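Local coordinates for EDD domain protein, DegV family (Ruminococcus gnavus, PDB 3JR7), which is of unknown function but probably binds a lipid such as a fatty acid in a pocket between two alpha/beta regions, at residues S136-V141 with E172-Y177; E181-L186 with G190-I195; G210-P213 with I217-K220. One frame throughout, in Å; residues are numbered along the deposited sequence.

Contact 1: S136-V141 with E172-Y177; sequences SRSASV and EEQHTY
Ser-138 OG and Thr-176 OG1 meet hydroxyl to hydroxyl at 2.7 Å, in a hydrogen bond that either residue could donate. It is the sole hydrogen bond directly joining the two segments. Ser-138 holds its OG anti to the backbone N (chi1 -176°), which carries the oxygen across to segment 172-177, while Thr-176 turns OG1 back toward it and leaves its methyl CG2 3.9 Å from Ser-138 OG. Threonine suits the start of a strand that lines a pocket: its beta-branched side chain fits the extended backbone and offers one polar and one apolar branch.

Gln-174, the first residue to leave helical geometry after helix 160-173, approaches from beside this pair. Its chain is stretched out beyond CG and places OE1 3.9 Å from Ser-138 CB, a van der Waals approach. The amide is held by its other end: NE2 bonds to Gly-142 O, joining the helix exit to the start of helix 141-155, and to Tyr-170 OH within helix 160-173. Behind Ser-138, its own N reaches Ser-136 OG at 3.0 Å in a weak bond with a 131° angle at the hydrogen. Ser-136 OG is in turn bonded to Thr-103 O, so a short serine side chain links the loop to the C-terminal end of strand 98-103. The intervening Arg-137 has positive phi (54°), which probably helps bring Ser-138 N back to Ser-136 OG.

The loop follows a strand of one mixed sheet, and Thr-176 opens a strand of the other, so the contact bridges the two halves of the fold. Arg-137, Ser-138, Ala-139 and Thr-176 line the pocket occupied by a polyether, probably from the crystallisation liquor, though such molecules often mark pockets. The two hydroxyls satisfy each other in a buried place, and a polar pair in this wall is compatible with probable lipid binding.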
loop_
_atom_site.group_PDB
_atom_site.type_symbol
_atom_site.label_atom_id
_atom_site.label_comp_id
_atom_site.label_asym_id
_atom_site.label_seq_id
_atom_site.Cartn_x
_atom_site.Cartn_y
_atom_site.Cartn_z
ATOM N N SER A 136 -1.604 0.628 8.365
ATOM C CA SER A 136 -0.862 1.600 7.570
ATOM C C SER A 136 -1.582 2.919 7.374
ATOM O O SER A 136 -0.930 3.840 7.108
ATOM C CB SER A 136 -0.530 1.077 6.168
ATOM O OG SER A 136 -1.684 0.924 5.373
ATOM N N ARG A 137 -2.912 2.976 7.489
ATOM C CA ARG A 137 -3.726 4.114 7.064
ATOM C C ARG A 137 -3.464 4.503 5.595
ATOM O O ARG A 137 -3.553 5.676 5.220
ATOM C CB ARG A 137 -3.540 5.282 8.033
ATOM C CG ARG A 137 -4.087 4.923 9.492
ATOM C CD ARG A 137 -3.364 5.664 10.630
ATOM N NE ARG A 137 -3.805 5.143 11.928
ATOM C CZ ARG A 137 -3.222 4.154 12.661
ATOM N NH1 ARG A 137 -2.068 3.531 12.325
ATOM N NH2 ARG A 137 -3.807 3.791 13.829
ATOM N N SER A 138 -3.126 3.502 4.785
ATOM C CA SER A 138 -2.642 3.683 3.450
ATOM C C SER A 138 -2.883 2.395 2.651
ATOM O O SER A 138 -3.748 1.598 3.013
ATOM C CB SER A 138 -1.146 4.115 3.476
ATOM O OG SER A 138 -0.596 4.413 2.151
ATOM N N ALA A 139 -2.121 2.210 1.567
ATOM C CA ALA A 139 -2.252 1.080 0.664
ATOM C C ALA A 139 -0.961 1.030 -0.127
ATOM O O ALA A 139 -0.171 1.986 -0.127
ATOM C CB ALA A 139 -3.430 1.286 -0.301
ATOM N N SER A 140 -0.745 -0.077 -0.817
ATOM C CA SER A 140 0.265 -0.179 -1.869
ATOM C C SER A 140 1.619 0.167 -1.265
ATOM O O SER A 140 1.972 -0.369 -0.206
ATOM C CB SER A 140 -0.132 0.719 -3.066
ATOM O OG SER A 140 0.878 0.780 -4.097
ATOM N N VAL A 141 2.334 1.093 -1.869
ATOM C CA VAL A 141 3.678 1.463 -1.446
ATOM C C VAL A 141 3.740 2.183 -0.087
ATOM O O VAL A 141 4.814 2.264 0.537
ATOM C CB VAL A 141 4.494 2.266 -2.528
ATOM C CG1 VAL A 141 4.990 1.321 -3.649
ATOM C CG2 VAL A 141 3.706 3.458 -3.052
ATOM N N GLU A 172 2.297 8.119 11.119
ATOM C CA GLU A 172 1.706 9.445 11.348
ATOM C C GLU A 172 2.300 10.526 10.425
ATOM O O GLU A 172 1.568 11.389 9.951
ATOM C CB GLU A 172 1.901 9.825 12.845
ATOM C CG GLU A 172 1.246 11.149 13.287
ATOM C CD GLU A 172 2.168 12.353 13.226
ATOM O OE1 GLU A 172 3.392 12.202 12.960
ATOM O OE2 GLU A 172 1.657 13.471 13.462
ATOM N N GLU A 173 3.597 10.444 10.126
ATOM C CA GLU A 173 4.230 11.377 9.183
ATOM C C GLU A 173 3.877 11.110 7.727
ATOM O O GLU A 173 3.889 12.044 6.913
ATOM C CB GLU A 173 5.754 11.328 9.301
ATOM C CG GLU A 173 6.188 11.684 10.737
ATOM C CD GLU A 173 7.658 11.350 11.080
ATOM O OE1 GLU A 173 8.300 10.449 10.514
ATOM O OE2 GLU A 173 8.173 12.015 11.981
ATOM N N GLN A 174 3.581 9.843 7.409
ATOM C CA GLN A 174 3.403 9.386 6.027
ATOM C C GLN A 174 2.079 9.827 5.411
ATOM O O GLN A 174 1.026 9.566 5.990
ATOM C CB GLN A 174 3.490 7.858 5.994
ATOM C CG GLN A 174 3.568 7.230 4.608
ATOM C CD GLN A 174 3.403 5.715 4.666
ATOM O OE1 GLN A 174 2.322 5.234 4.993
ATOM N NE2 GLN A 174 4.457 4.961 4.296
ATOM N N HIS A 175 2.132 10.419 4.199
ATOM C CA HIS A 175 0.938 10.799 3.427
ATOM C C HIS A 175 0.952 10.103 2.055
ATOM O O HIS A 175 2.009 9.915 1.473
ATOM C CB HIS A 175 0.922 12.314 3.126
ATOM C CG HIS A 175 0.899 13.181 4.339
ATOM N ND1 HIS A 175 2.044 13.502 5.034
ATOM C CD2 HIS A 175 -0.129 13.732 5.023
ATOM C CE1 HIS A 175 1.720 14.242 6.081
ATOM N NE2 HIS A 175 0.410 14.382 6.104
ATOM N N THR A 176 -0.233 9.786 1.545
ATOM C CA THR A 176 -0.427 9.066 0.294
ATOM C C THR A 176 -1.248 9.926 -0.662
ATOM O O THR A 176 -2.195 10.642 -0.260
ATOM C CB THR A 176 -1.228 7.757 0.547
ATOM O OG1 THR A 176 -0.543 7.009 1.540
ATOM C CG2 THR A 176 -1.405 6.874 -0.745
ATOM N N TYR A 177 -0.904 9.826 -1.933
ATOM C CA TYR A 177 -1.558 10.593 -3.007
ATOM C C TYR A 177 -1.693 9.706 -4.213
ATOM O O TYR A 177 -0.838 8.847 -4.438
ATOM C CB TYR A 177 -0.671 11.777 -3.380
ATOM C CG TYR A 177 -0.253 12.622 -2.217
ATOM C CD1 TYR A 177 -0.934 13.782 -1.901
ATOM C CD2 TYR A 177 0.836 12.250 -1.422
ATOM C CE1 TYR A 177 -0.556 14.546 -0.806
ATOM C CE2 TYR A 177 1.219 13.001 -0.370
ATOM C CZ TYR A 177 0.526 14.155 -0.064
ATOM O OH TYR A 177 0.918 14.910 1.013
#

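Contact 2: E181-L186 with G190-I195; sequences ENLDTL and GRLTGI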
loop_
_atom_site.group_PDB
_atom_site.type_symbol
_atom_site.label_atom_id
_atom_site.label_comp_id
_atom_site.label_asym_id
_atom_site.label_seq_id
_atom_site.Cartn_x
_atom_site.Cartn_y
_atom_site.Cartn_z
ATOM N N GLU A 181 -6.671 6.831 -13.968
ATOM C CA GLU A 181 -7.537 7.004 -15.149
ATOM C C GLU A 181 -8.934 6.553 -14.818
ATOM O O GLU A 181 -9.897 7.072 -15.384
ATOM C CB GLU A 181 -7.004 6.186 -16.342
ATOM C CG GLU A 181 -5.616 6.573 -16.796
ATOM C CD GLU A 181 -5.566 7.911 -17.594
ATOM O OE1 GLU A 181 -6.595 8.607 -17.740
ATOM O OE2 GLU A 181 -4.472 8.271 -18.077
ATOM N N ASN A 182 -9.060 5.552 -13.935
ATOM C CA ASN A 182 -10.351 4.913 -13.708
ATOM C C ASN A 182 -10.665 4.666 -12.206
ATOM O O ASN A 182 -10.167 3.714 -11.623
ATOM C CB ASN A 182 -10.355 3.605 -14.484
ATOM C CG ASN A 182 -11.654 2.840 -14.342
ATOM O OD1 ASN A 182 -12.629 3.361 -13.790
ATOM N ND2 ASN A 182 -11.685 1.594 -14.869
ATOM N N LEU A 183 -11.518 5.518 -11.629
ATOM C CA LEU A 183 -11.891 5.467 -10.206
ATOM C C LEU A 183 -13.048 4.543 -9.914
ATOM O O LEU A 183 -13.454 4.390 -8.754
ATOM C CB LEU A 183 -12.263 6.865 -9.694
ATOM C CG LEU A 183 -11.121 7.834 -9.427
ATOM C CD1 LEU A 183 -11.681 9.218 -9.384
ATOM C CD2 LEU A 183 -10.459 7.538 -8.120
ATOM N N ASP A 184 -13.605 3.936 -10.960
ATOM C CA ASP A 184 -14.851 3.207 -10.794
ATOM C C ASP A 184 -14.769 2.005 -9.835
ATOM O O ASP A 184 -15.759 1.705 -9.161
ATOM C CB ASP A 184 -15.394 2.715 -12.134
ATOM C CG ASP A 184 -15.857 3.855 -13.054
ATOM O OD1 ASP A 184 -15.857 5.069 -12.684
ATOM O OD2 ASP A 184 -16.196 3.509 -14.195
ATOM N N THR A 185 -13.648 1.293 -9.811
ATOM C CA THR A 185 -13.541 0.117 -8.930
ATOM C C THR A 185 -13.570 0.566 -7.454
ATOM O O THR A 185 -14.313 -0.002 -6.641
ATOM C CB THR A 185 -12.307 -0.729 -9.248
ATOM O OG1 THR A 185 -12.253 -0.937 -10.673
ATOM C CG2 THR A 185 -12.368 -2.113 -8.523
ATOM N N LEU A 186 -12.840 1.629 -7.136
ATOM C CA LEU A 186 -12.908 2.231 -5.793
ATOM C C LEU A 186 -14.320 2.727 -5.468
ATOM O O LEU A 186 -14.843 2.513 -4.352
ATOM C CB LEU A 186 -11.881 3.367 -5.633
ATOM C CG LEU A 186 -10.399 2.949 -5.401
ATOM C CD1 LEU A 186 -9.426 4.120 -5.715
ATOM C CD2 LEU A 186 -10.138 2.305 -3.972
ATOM N N GLY A 190 -17.228 0.858 -2.717
ATOM C CA GLY A 190 -17.596 1.579 -1.485
ATOM C C GLY A 190 -16.406 2.193 -0.751
ATOM O O GLY A 190 -16.483 2.477 0.452
ATOM N N ARG A 191 -15.305 2.409 -1.468
ATOM C CA ARG A 191 -14.083 3.004 -0.891
ATOM C C ARG A 191 -13.951 4.521 -1.061
ATOM O O ARG A 191 -12.967 5.099 -0.654
ATOM C CB ARG A 191 -12.853 2.314 -1.492
ATOM C CG ARG A 191 -12.440 1.061 -0.748
ATOM C CD ARG A 191 -13.442 -0.059 -0.753
ATOM N NE ARG A 191 -12.974 -1.168 0.056
ATOM C CZ ARG A 191 -13.507 -2.381 0.068
ATOM N NH1 ARG A 191 -14.518 -2.708 -0.748
ATOM N NH2 ARG A 191 -13.009 -3.294 0.882
ATOM N N LEU A 192 -14.945 5.164 -1.658
ATOM C CA LEU A 192 -14.868 6.599 -1.943
ATOM C C LEU A 192 -16.044 7.326 -1.285
ATOM O O LEU A 192 -16.489 8.375 -1.742
ATOM C CB LEU A 192 -14.871 6.848 -3.460
ATOM C CG LEU A 192 -13.703 6.356 -4.294
ATOM C CD1 LEU A 192 -13.799 6.967 -5.707
ATOM C CD2 LEU A 192 -12.376 6.788 -3.612
ATOM N N THR A 193 -16.557 6.762 -0.202
ATOM C CA THR A 193 -17.814 7.279 0.310
ATOM C C THR A 193 -17.636 8.691 0.889
ATOM O O THR A 193 -16.581 9.075 1.371
ATOM C CB THR A 193 -18.485 6.334 1.302
ATOM O OG1 THR A 193 -17.626 6.109 2.409
ATOM C CG2 THR A 193 -18.811 5.010 0.629
ATOM N N GLY A 194 -18.685 9.486 0.778
ATOM C CA GLY A 194 -18.594 10.877 1.139
ATOM C C GLY A 194 -18.223 11.718 -0.063
ATOM O O GLY A 194 -18.969 12.645 -0.401
ATOM N N ILE A 195 -17.102 11.380 -0.722
ATOM C CA ILE A 195 -16.540 12.189 -1.818
ATOM C C ILE A 195 -17.552 12.319 -2.934
ATOM O O ILE A 195 -17.946 11.318 -3.531
ATOM C CB ILE A 195 -15.273 11.561 -2.463
ATOM C CG1 ILE A 195 -14.180 11.283 -1.430
ATOM C CG2 ILE A 195 -14.728 12.489 -3.539
ATOM C CD1 ILE A 195 -12.985 10.569 -2.014
#
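Leu-186 O receives Arg-191 N at 2.9 Å, in the six-residue closure of a Schellman motif that ends helix 184-188. Gly-190, with positive phi, is its C-prime residue, and glycine adopts such a left-handed backbone with little strain. The other end of the short helix is capped as well: Asn-182 OD1 accepts from Asp-184 N at 3.0 Å, with the donor standing well above the carbonyl plane.

Once the chain has reversed, leucines fill the angle between helix and loop. Leu-186 CB sits 3.7 Å from Leu-192 CG, and its CD2 methyl lies against Arg-191 CB, also at 3.7 Å, the side chains of Leu-186 and Arg-191 crossing at about a right angle. Leu-183, just before the helix, meets Leu-192 more loosely, CD2 to Leu-192 CD1 at 4.2 Å. Leucine suits these places because it is apolar and bulky enough to fill the angle; Leu-192 also packs on Met-209 and Ile-217 of the adjoining hairpin.

Arg-191 plays a double part. Its CB belongs to the apolar packing, but the chain bends at chi2 (63°) and leads the guanidinium group away, where NE donates to Leu-108 O and NH1 to Asn-189 O. These bonds fix the rotation of the group; with the side chain about 4 Å from the bound polyether, the arrangement would probably lend positive charge to that side of the pocket.

Contact 3: G210-P213 with I217-K220; sequences GSTP and ICQK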
loop_
_atom_site.group_PDB
_atom_site.type_symbol
_atom_site.label_atom_id
_atom_site.label_comp_id
_atom_site.label_asym_id
_atom_site.label_seq_id
_atom_site.Cartn_x
_atom_site.Cartn_y
_atom_site.Cartn_z
ATOM N N GLY A 210 -6.064 11.489 -2.268
ATOM C CA GLY A 210 -5.114 11.260 -1.212
ATOM C C GLY A 210 -5.717 10.617 0.040
ATOM O O GLY A 210 -6.938 10.489 0.170
ATOM N N SER A 211 -4.841 10.219 0.944
ATOM C CA SER A 211 -5.224 9.777 2.275
ATOM C C SER A 211 -5.628 10.944 3.156
ATOM O O SER A 211 -5.151 12.051 2.964
ATOM C CB SER A 211 -4.048 9.106 2.993
ATOM O OG SER A 211 -2.917 9.962 3.062
ATOM N N THR A 212 -6.447 10.630 4.163
ATOM C CA THR A 212 -6.650 11.464 5.308
ATOM C C THR A 212 -5.844 10.853 6.399
ATOM O O THR A 212 -5.476 9.683 6.291
ATOM C CB THR A 212 -8.166 11.472 5.759
ATOM O OG1 THR A 212 -8.597 10.164 6.175
ATOM C CG2 THR A 212 -9.052 11.960 4.612
ATOM N N PRO A 213 -5.590 11.612 7.479
ATOM C CA PRO A 213 -4.849 11.010 8.598
ATOM C C PRO A 213 -5.559 9.792 9.224
ATOM O O PRO A 213 -4.900 8.938 9.773
ATOM C CB PRO A 213 -4.637 12.186 9.605
ATOM C CG PRO A 213 -4.877 13.455 8.765
ATOM C CD PRO A 213 -5.918 13.038 7.715
ATOM N N ILE A 217 -10.026 8.002 2.008
ATOM C CA ILE A 217 -9.633 8.686 0.796
ATOM C C ILE A 217 -10.363 10.019 0.691
ATOM O O ILE A 217 -11.558 10.097 0.970
ATOM C CB ILE A 217 -9.948 7.808 -0.439
ATOM C CG1 ILE A 217 -9.146 6.487 -0.336
ATOM C CG2 ILE A 217 -9.628 8.582 -1.763
ATOM C CD1 ILE A 217 -9.508 5.409 -1.335
ATOM N N CYS A 218 -9.662 11.056 0.280
ATOM C CA CYS A 218 -10.313 12.349 -0.027
ATOM C C CYS A 218 -9.795 12.887 -1.381
ATOM O O CYS A 218 -8.809 12.407 -1.935
ATOM C CB CYS A 218 -10.048 13.380 1.067
ATOM S SG CYS A 218 -8.253 13.856 1.273
ATOM N N GLN A 219 -10.493 13.881 -1.897
ATOM C CA GLN A 219 -10.018 14.618 -3.057
ATOM C C GLN A 219 -9.215 15.850 -2.610
ATOM O O GLN A 219 -9.667 16.655 -1.801
ATOM C CB GLN A 219 -11.199 15.003 -3.914
ATOM C CG GLN A 219 -10.750 15.679 -5.187
ATOM C CD GLN A 219 -11.837 15.808 -6.195
ATOM O OE1 GLN A 219 -11.882 16.787 -6.903
ATOM N NE2 GLN A 219 -12.696 14.837 -6.283
ATOM N N LYS A 220 -7.998 15.961 -3.104
ATOM C CA LYS A 220 -7.104 17.058 -2.797
ATOM C C LYS A 220 -7.147 18.156 -3.836
ATOM O O LYS A 220 -6.857 19.292 -3.520
ATOM C CB LYS A 220 -5.667 16.537 -2.775
ATOM C CG LYS A 220 -5.434 15.328 -1.858
ATOM C CD LYS A 220 -5.609 15.704 -0.430
ATOM C CE LYS A 220 -4.368 16.355 0.147
ATOM N NZ LYS A 220 -4.622 16.853 1.564
#
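The peptide groups of Gly-210 and Cys-218 lie side by side and are joined by two hydrogen bonds. Cys-218 N gives to Gly-210 O at 2.8 Å, almost straight at the hydrogen (168°); Gly-210 N gives to Cys-218 O at 2.9 Å, tilted 17° from the carbonyl plane. Over one face come Cys-218 SG, 3.8 Å from Gly-210 O, and the aliphatic part of Lys-220, whose CG rests 3.9 Å from Gly-210 N. Glycine suits this spot because the lysine methylene occupies the room beside its CA. Ile-217 turns to the other face, onto Met-209 and Leu-108, while its CA makes a CH...O contact with Gly-210 O at 3.3 Å.

This is the end of the antiparallel hairpin of strands 205-211 and 217-224, the latter the outermost strand on its side of the sheet within the chain. Beyond the hydrogen-bonded pair, Ser-211 and Ile-217 form a non-hydrogen-bonded pair whose side chains diverge; Ser-211 OG accepts from Thr-176 N in the next strand. Thr-212 points its methyl at the cysteine, CG2 to Cys-218 SG at 3.9 Å, and spends OG1 on Thr-216 OG1 across the hairpin loop.

The three contacts follow one another along the chain and all reach the polyether pocket, through Thr-176, Arg-191 and Ser-211, each with its side chain about 4 Å from the ligand. Contacts 1 and 3, with centres about 10 Å apart, share a sheet: strands 176-179 and 205-211 are neighbours, and Thr-176 O lies 2.9 Å from Ser-211 N in a probable hydrogen bond. Contact 2 packs on the hairpin of contact 3, centre to centre about 12 Å, with Ile-195 CD1 3.8 Å from Cys-218 CA. Contacts 1 and 2, about 17 Å apart between centres, adjoin in sequence but do not otherwise touch; the hairpin reaches both.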